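Local coordinates for putative exported protein (Bacteroides fragilis NCTC 9343, PDB 3IEE) that is of unknown function but, as an all-helical and probably lipid-anchored exported protein, may act in the cell envelope, at residues 136-139 with 140-144; 167-170 with 171-175; 197-200 with 201-205. One frame throughout, in Å; residues are numbered along the deposited sequence. Where two conformers were deposited one is given.

Contact 1: residues 136-139 with 140-144; sequences LSTQ and MSEYK. With EDO (1,2-ethanediol), chain C; EDO (1,2-ethanediol), chain E.
Two successive turns in the middle of helix 123-162 meet here, Thr138 against Glu142 and Gln139 against Tyr143, each pair four residues apart. The side chains of Thr138 and Glu142 run side by side in the same direction. Thr138 turns its methyl toward the acid, CG2 lying 3.8 Å from Glu142 OE2, because CG2 rather than OG1 stands anti to the backbone N. The other carboxylate oxygen, Glu142 OE1, accepts a bond of 3.1 Å from O2 of an ethanediol, probably left by the crystallisation liquor. The same diol lies over one face of the Tyr143 ring, its C2 4.0 Å from Tyr143 CE1. Tyr143 N donates to Gln139 O at 2.9 Å, N-H...O 170°, and the ring leans back until CD2 is 3.1 Å from that Gln139 O. A second ethanediol donates from O2 to Ser137 O at 2.8 Å, adding to the bond this carbonyl accepts from Ser141 N. Apolar Leu136 and selenomethionine Met140 face helix 87-119, where Met140 packs on Leu100; Tyr143 touches Asn96 of that helix, while Thr138 and Glu142 face the loop carrying Arg194 and Arg191.

Contact 2: residues 167-170 with 171-175; sequences PLKA and QIMSV
This is a helix-start contact: Leu168 holds the N-cap position of helix 169-189, and the chain entering the helix meets its first turn, next to the N-terminal part of helix 224-247. Leu168 has no side-chain acceptor to offer, and a water takes up part of the capping role. It accepts from Ala170 N at 3.2 Å and donates both to Pro167 O, at 2.8 Å, and to Gln171 OE1, at 3.1 Å. Gln171 can reach it because its chain bends back about the CB-CG bond (chi2 74°), bringing the amide toward the start of the helix and across the Leu168 side chain at about a right angle. Gln171 OE1 comes within 3.3 Å of Leu168 CA.

Leu168 O receives Ile172 N at 2.8 Å in an almost straight bond (177°). The same pair packs through its side chains, Leu168 CB to Ile172 CD1 at 4.1 Å. On another side of the helix Lys169 and Met173, a selenomethionine, lie alongside each other, and the aliphatic Lys169 CG meets Met173 SE at 3.7 Å. Selenium thus rests on the hydrocarbon part of the lysine, while Met173 also packs on Glu156 and Leu160 of helix 123-162. Farther on, Ser174 OG donates to Gln171 O and is also hydrogen-bonded to Tyr230 OH; Gln171 O accepts from Val175 N as well.

Capping here is therefore partly indirect: the water serves Ala170 N and Pro167 O, Gln171 OE1 holds that water, and Asn166 OD1 takes Leu168 N, while the leucine at the cap packs its side chain on Val220 and Met227.

Contact 3: residues 197-200 with 201-205; sequences GPRI and DLKVA
Arg199 and Leu202 cross each other at a slant in the first turns of helix 197-215, while Lys203 approaches the same guanidinium from another direction. Arg199 was modelled in two conformers, and what follows for its end holds for one of them and is doubtful to that extent. In this copy CG leaves anti to N (chi1 -177°) and the chain then bends at chi2, which carries its planar end outward and slightly forward, beside Leu202 and Lys203. Arg199 NH1 comes to 3.4 Å from Leu202 CD2, oblique to the guanidinium plane. Lys203 lays its methylene CD over one face of that plane, 4.3 Å above it and displaced toward the rim. Arg199 NH2 and Lys203 NZ stay 4.9 Å apart. Lys203 folds at chi2 and chi3, and its NZ finds a salt bridge with Glu206, which probably offsets the closeness of two like charges.

Round the helix, branched Ile200 and Val204 also meet at a slant, through their methyls: CG2 of Ile200 is 4.2 Å from CG2 of Val204. The same Val204 CG2 lies 3.3 Å from Ile200 O, the carbonyl that accepts from Val204 N at 2.9 Å. Asp201 N donates to Gly197 O at 2.9 Å in the carbonyl plane. The Asp201 carboxylate turns back toward the start of the helix, and OD1 makes a salt bridge with Arg248 NE. Pro198 suits the first turn, where its missing N-H costs no helical bond, and its carbonyl accepts from Leu202 N.

The apolar pair of Ile200 and Val204 faces helix 224-247, both touching Val244 and Val204 also Ile241. Arg199 and Lys203 instead lie against helix 169-189, sharing Leu188, so that this helix start fits between the two.

How the contacts relate
The three contacts follow in series along the chain, each within one helix: contact 1 in helix 123-162, contact 2 at the start of helix 169-189 and contact 3 at the start of helix 197-215. Contact 1 falls in the DUF6845 range, contacts 2 and 3 in the DUF3829-like C-terminal range. None touches another. Contacts 1 and 2 lie on opposite sides of the chain's centre, their centres 31 Å apart; contacts 2 and 3 are 25 Å apart and contacts 1 and 3 18 Å, centre to centre. Contacts 2 and 3 both pack on helix 224-247. Contact 2 also packs on helix 123-162, which carries contact 1, and the loop between helices 169-189 and 197-215 lies against contact 1.

Contact 1: residues 136-139 with 140-144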
# COMPACT_ATOMS: atom_id res chain seq x y z
N LEU A 136 -5.03 16.21 0.08
CA LEU A 136 -4.19 15.63 -0.99
C LEU A 136 -3.51 14.36 -0.52
O LEU A 136 -3.40 13.38 -1.30
CB LEU A 136 -3.14 16.65 -1.49
CG LEU A 136 -3.70 17.81 -2.34
CD1 LEU A 136 -2.70 18.87 -2.58
CD2 LEU A 136 -4.21 17.23 -3.70
N SER A 137 -3.04 14.33 0.72
CA SER A 137 -2.45 13.11 1.28
C SER A 137 -3.43 11.93 1.25
O SER A 137 -3.08 10.79 0.88
CB SER A 137 -2.05 13.36 2.71
OG SER A 137 -1.57 12.15 3.25
N THR A 138 -4.65 12.19 1.68
CA THR A 138 -5.69 11.16 1.64
C THR A 138 -5.97 10.67 0.19
O THR A 138 -6.07 9.47 -0.05
CB THR A 138 -6.98 11.69 2.38
OG1 THR A 138 -6.76 11.53 3.79
CG2 THR A 138 -8.25 10.92 1.91
N GLN A 139 -6.04 11.62 -0.75
CA GLN A 139 -6.25 11.34 -2.17
C GLN A 139 -5.14 10.48 -2.72
O GLN A 139 -5.44 9.52 -3.42
CB GLN A 139 -6.35 12.60 -3.00
CG GLN A 139 -7.66 13.30 -2.76
CD GLN A 139 -7.70 14.67 -3.41
OE1 GLN A 139 -8.37 15.57 -2.91
NE2 GLN A 139 -7.01 14.83 -4.53
N MSE A 140 -3.88 10.85 -2.44
CA MSE A 140 -2.68 10.06 -2.91
C MSE A 140 -2.84 8.63 -2.47
O MSE A 140 -2.69 7.67 -3.25
CB MSE A 140 -1.36 10.68 -2.41
CG MSE A 140 -1.06 12.03 -3.06
SE MSE A 140 0.33 12.94 -2.04
CE MSE A 140 1.66 11.61 -2.16
N SER A 141 -3.23 8.45 -1.22
CA SER A 141 -3.30 7.12 -0.66
C SER A 141 -4.47 6.34 -1.27
O SER A 141 -4.38 5.16 -1.52
CB SER A 141 -3.46 7.20 0.84
OG SER A 141 -2.19 7.51 1.39
N GLU A 142 -5.52 7.07 -1.58
CA GLU A 142 -6.70 6.45 -2.19
C GLU A 142 -6.42 5.99 -3.63
O GLU A 142 -6.79 4.87 -4.04
CB GLU A 142 -7.89 7.42 -2.15
CG GLU A 142 -8.59 7.42 -0.81
CD GLU A 142 -9.78 8.38 -0.73
OE1 GLU A 142 -9.95 9.21 -1.66
OE2 GLU A 142 -10.52 8.32 0.29
N TYR A 143 -5.77 6.85 -4.40
CA TYR A 143 -5.38 6.45 -5.76
C TYR A 143 -4.49 5.20 -5.75
O TYR A 143 -4.67 4.25 -6.56
CB TYR A 143 -4.62 7.56 -6.45
CG TYR A 143 -5.41 8.77 -6.91
CD1 TYR A 143 -6.46 8.62 -7.83
CD2 TYR A 143 -5.05 10.05 -6.50
CE1 TYR A 143 -7.14 9.72 -8.31
CE2 TYR A 143 -5.74 11.14 -6.95
CZ TYR A 143 -6.77 10.97 -7.85
OH TYR A 143 -7.46 12.06 -8.29
N LYS A 144 -3.54 5.15 -4.80
CA LYS A 144 -2.63 4.02 -4.67
C LYS A 144 -3.42 2.72 -4.36
O LYS A 144 -3.25 1.68 -5.01
CB LYS A 144 -1.65 4.33 -3.55
CG LYS A 144 -0.77 3.17 -3.12
CD LYS A 144 0.38 3.63 -2.25
CE LYS A 144 1.22 2.49 -1.61
NZ LYS A 144 2.36 3.01 -0.78
C1 EDO C . 0.25 9.30 4.12
O1 EDO C . -0.04 8.72 5.42
C2 EDO C . -1.00 9.26 3.23
O2 EDO C . -0.72 9.79 1.92
C1 EDO E . -10.40 7.71 -4.75
O1 EDO E . -11.49 7.10 -5.45
C2 EDO E . -9.80 8.89 -5.51
O2 EDO E . -9.14 9.79 -4.60

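Contact 2: residues 167-170 with 171-175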
# COMPACT_ATOMS: atom_id res chain seq x y z
N PRO A 167 2.13 -28.23 -7.50
CA PRO A 167 1.28 -28.88 -6.49
C PRO A 167 0.96 -27.98 -5.28
O PRO A 167 0.02 -28.28 -4.55
CB PRO A 167 2.11 -30.09 -6.04
CG PRO A 167 3.50 -29.79 -6.40
CD PRO A 167 3.43 -28.90 -7.64
N LEU A 168 1.73 -26.91 -5.09
CA LEU A 168 1.48 -25.94 -4.00
C LEU A 168 0.86 -24.62 -4.46
O LEU A 168 0.91 -23.63 -3.72
CB LEU A 168 2.76 -25.65 -3.26
CG LEU A 168 3.50 -26.85 -2.68
CD1 LEU A 168 4.78 -26.39 -2.09
CD2 LEU A 168 2.64 -27.58 -1.64
N LYS A 169 0.20 -24.63 -5.62
CA LYS A 169 -0.45 -23.43 -6.14
C LYS A 169 -1.35 -22.76 -5.11
O LYS A 169 -1.24 -21.56 -4.90
CB LYS A 169 -1.25 -23.80 -7.39
CG LYS A 169 -2.21 -22.74 -7.92
CD LYS A 169 -2.82 -23.18 -9.23
CE LYS A 169 -4.00 -24.10 -9.08
NZ LYS A 169 -3.95 -25.13 -10.19
N ALA A 170 -2.26 -23.51 -4.47
CA ALA A 170 -3.17 -22.88 -3.49
C ALA A 170 -2.42 -22.18 -2.35
O ALA A 170 -2.76 -21.04 -1.93
CB ALA A 170 -4.20 -23.89 -2.90
N GLN A 171 -1.41 -22.86 -1.83
CA GLN A 171 -0.62 -22.33 -0.72
C GLN A 171 0.14 -21.06 -1.17
O GLN A 171 0.11 -20.00 -0.53
CB GLN A 171 0.34 -23.40 -0.16
CG GLN A 171 -0.37 -24.59 0.52
CD GLN A 171 -1.03 -25.57 -0.41
OE1 GLN A 171 -0.80 -25.55 -1.62
NE2 GLN A 171 -1.81 -26.52 0.16
N ILE A 172 0.81 -21.16 -2.32
CA ILE A 172 1.55 -20.01 -2.89
C ILE A 172 0.62 -18.78 -3.07
O ILE A 172 0.93 -17.65 -2.67
CB ILE A 172 2.25 -20.41 -4.22
CG1 ILE A 172 3.31 -21.49 -3.99
CG2 ILE A 172 2.91 -19.16 -4.88
CD1 ILE A 172 3.75 -22.23 -5.28
N MSE A 173 -0.55 -19.02 -3.67
CA MSE A 173 -1.52 -17.97 -3.90
C MSE A 173 -2.05 -17.34 -2.61
O MSE A 173 -2.16 -16.09 -2.52
CB MSE A 173 -2.63 -18.48 -4.84
CG MSE A 173 -2.09 -18.72 -6.27
SE MSE A 173 -3.50 -19.33 -7.46
CE MSE A 173 -4.52 -17.68 -7.54
N SER A 174 -2.28 -18.18 -1.58
CA SER A 174 -2.70 -17.69 -0.28
C SER A 174 -1.65 -16.78 0.33
O SER A 174 -2.01 -15.75 0.90
CB SER A 174 -2.98 -18.82 0.73
OG SER A 174 -1.80 -19.50 1.07
N VAL A 175 -0.38 -17.14 0.27
CA VAL A 175 0.67 -16.28 0.80
C VAL A 175 0.71 -14.94 0.07
O VAL A 175 0.82 -13.86 0.70
CB VAL A 175 2.08 -16.95 0.70
CG1 VAL A 175 3.20 -15.95 1.12
CG2 VAL A 175 2.15 -18.27 1.53
O HOH W 1 -2.28 -26.65 -4.17

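Contact 3: residues 197-200 with 201-205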
# COMPACT_ATOMS: atom_id res chain seq x y z
N GLY A 197 -10.45 4.06 10.83
CA GLY A 197 -10.61 2.88 11.68
C GLY A 197 -11.50 1.82 11.12
O GLY A 197 -11.12 0.64 11.06
N PRO A 198 -12.73 2.19 10.71
CA PRO A 198 -13.60 1.14 10.17
C PRO A 198 -13.06 0.46 8.91
O PRO A 198 -13.33 -0.73 8.69
CB PRO A 198 -14.94 1.86 9.91
CG PRO A 198 -14.90 3.04 10.79
CD PRO A 198 -13.45 3.45 10.89
N ARG A 199 -12.38 1.22 8.06
CA ARG A 199 -11.74 0.64 6.88
C ARG A 199 -10.65 -0.38 7.28
O ARG A 199 -10.61 -1.47 6.71
CB ARG A 199 -11.19 1.71 5.94
CG ARG A 199 -10.59 1.15 4.68
CD ARG A 199 -11.61 0.41 3.85
NE ARG A 199 -11.03 0.09 2.56
CZ ARG A 199 -11.64 -0.54 1.56
NH1 ARG A 199 -12.91 -0.93 1.64
NH2 ARG A 199 -10.95 -0.75 0.44
N ILE A 200 -9.83 -0.05 8.29
CA ILE A 200 -8.84 -1.02 8.83
C ILE A 200 -9.59 -2.27 9.32
O ILE A 200 -9.22 -3.40 9.01
CB ILE A 200 -8.05 -0.42 9.97
CG1 ILE A 200 -7.14 0.69 9.43
CG2 ILE A 200 -7.21 -1.54 10.72
CD1 ILE A 200 -6.59 1.59 10.50
N ASP A 201 -10.71 -2.07 10.02
CA ASP A 201 -11.45 -3.24 10.52
C ASP A 201 -11.98 -4.13 9.38
O ASP A 201 -12.00 -5.37 9.50
CB ASP A 201 -12.58 -2.80 11.43
CG ASP A 201 -12.11 -2.01 12.63
OD1 ASP A 201 -10.93 -2.10 13.02
OD2 ASP A 201 -12.95 -1.31 13.24
N LEU A 202 -12.42 -3.49 8.30
CA LEU A 202 -12.94 -4.19 7.14
C LEU A 202 -11.83 -5.04 6.53
O LEU A 202 -12.02 -6.23 6.19
CB LEU A 202 -13.43 -3.17 6.11
CG LEU A 202 -14.23 -3.71 4.94
CD1 LEU A 202 -15.47 -4.50 5.39
CD2 LEU A 202 -14.65 -2.51 4.08
N LYS A 203 -10.65 -4.45 6.39
CA LYS A 203 -9.54 -5.18 5.80
C LYS A 203 -9.03 -6.32 6.72
O LYS A 203 -8.60 -7.36 6.22
CB LYS A 203 -8.38 -4.26 5.43
CG LYS A 203 -8.71 -3.25 4.34
CD LYS A 203 -9.02 -3.88 3.00
CE LYS A 203 -7.76 -4.22 2.19
NZ LYS A 203 -8.09 -4.73 0.82
N VAL A 204 -9.09 -6.12 8.04
CA VAL A 204 -8.78 -7.19 9.00
C VAL A 204 -9.78 -8.33 8.87
O VAL A 204 -9.41 -9.54 8.91
CB VAL A 204 -8.72 -6.67 10.44
CG1 VAL A 204 -8.67 -7.86 11.41
CG2 VAL A 204 -7.53 -5.70 10.59
N ALA A 205 -11.04 -7.99 8.61
CA ALA A 205 -12.05 -9.02 8.39
C ALA A 205 -11.78 -9.77 7.08
O ALA A 205 -11.97 -10.98 7.01
CB ALA A 205 -13.49 -8.38 8.39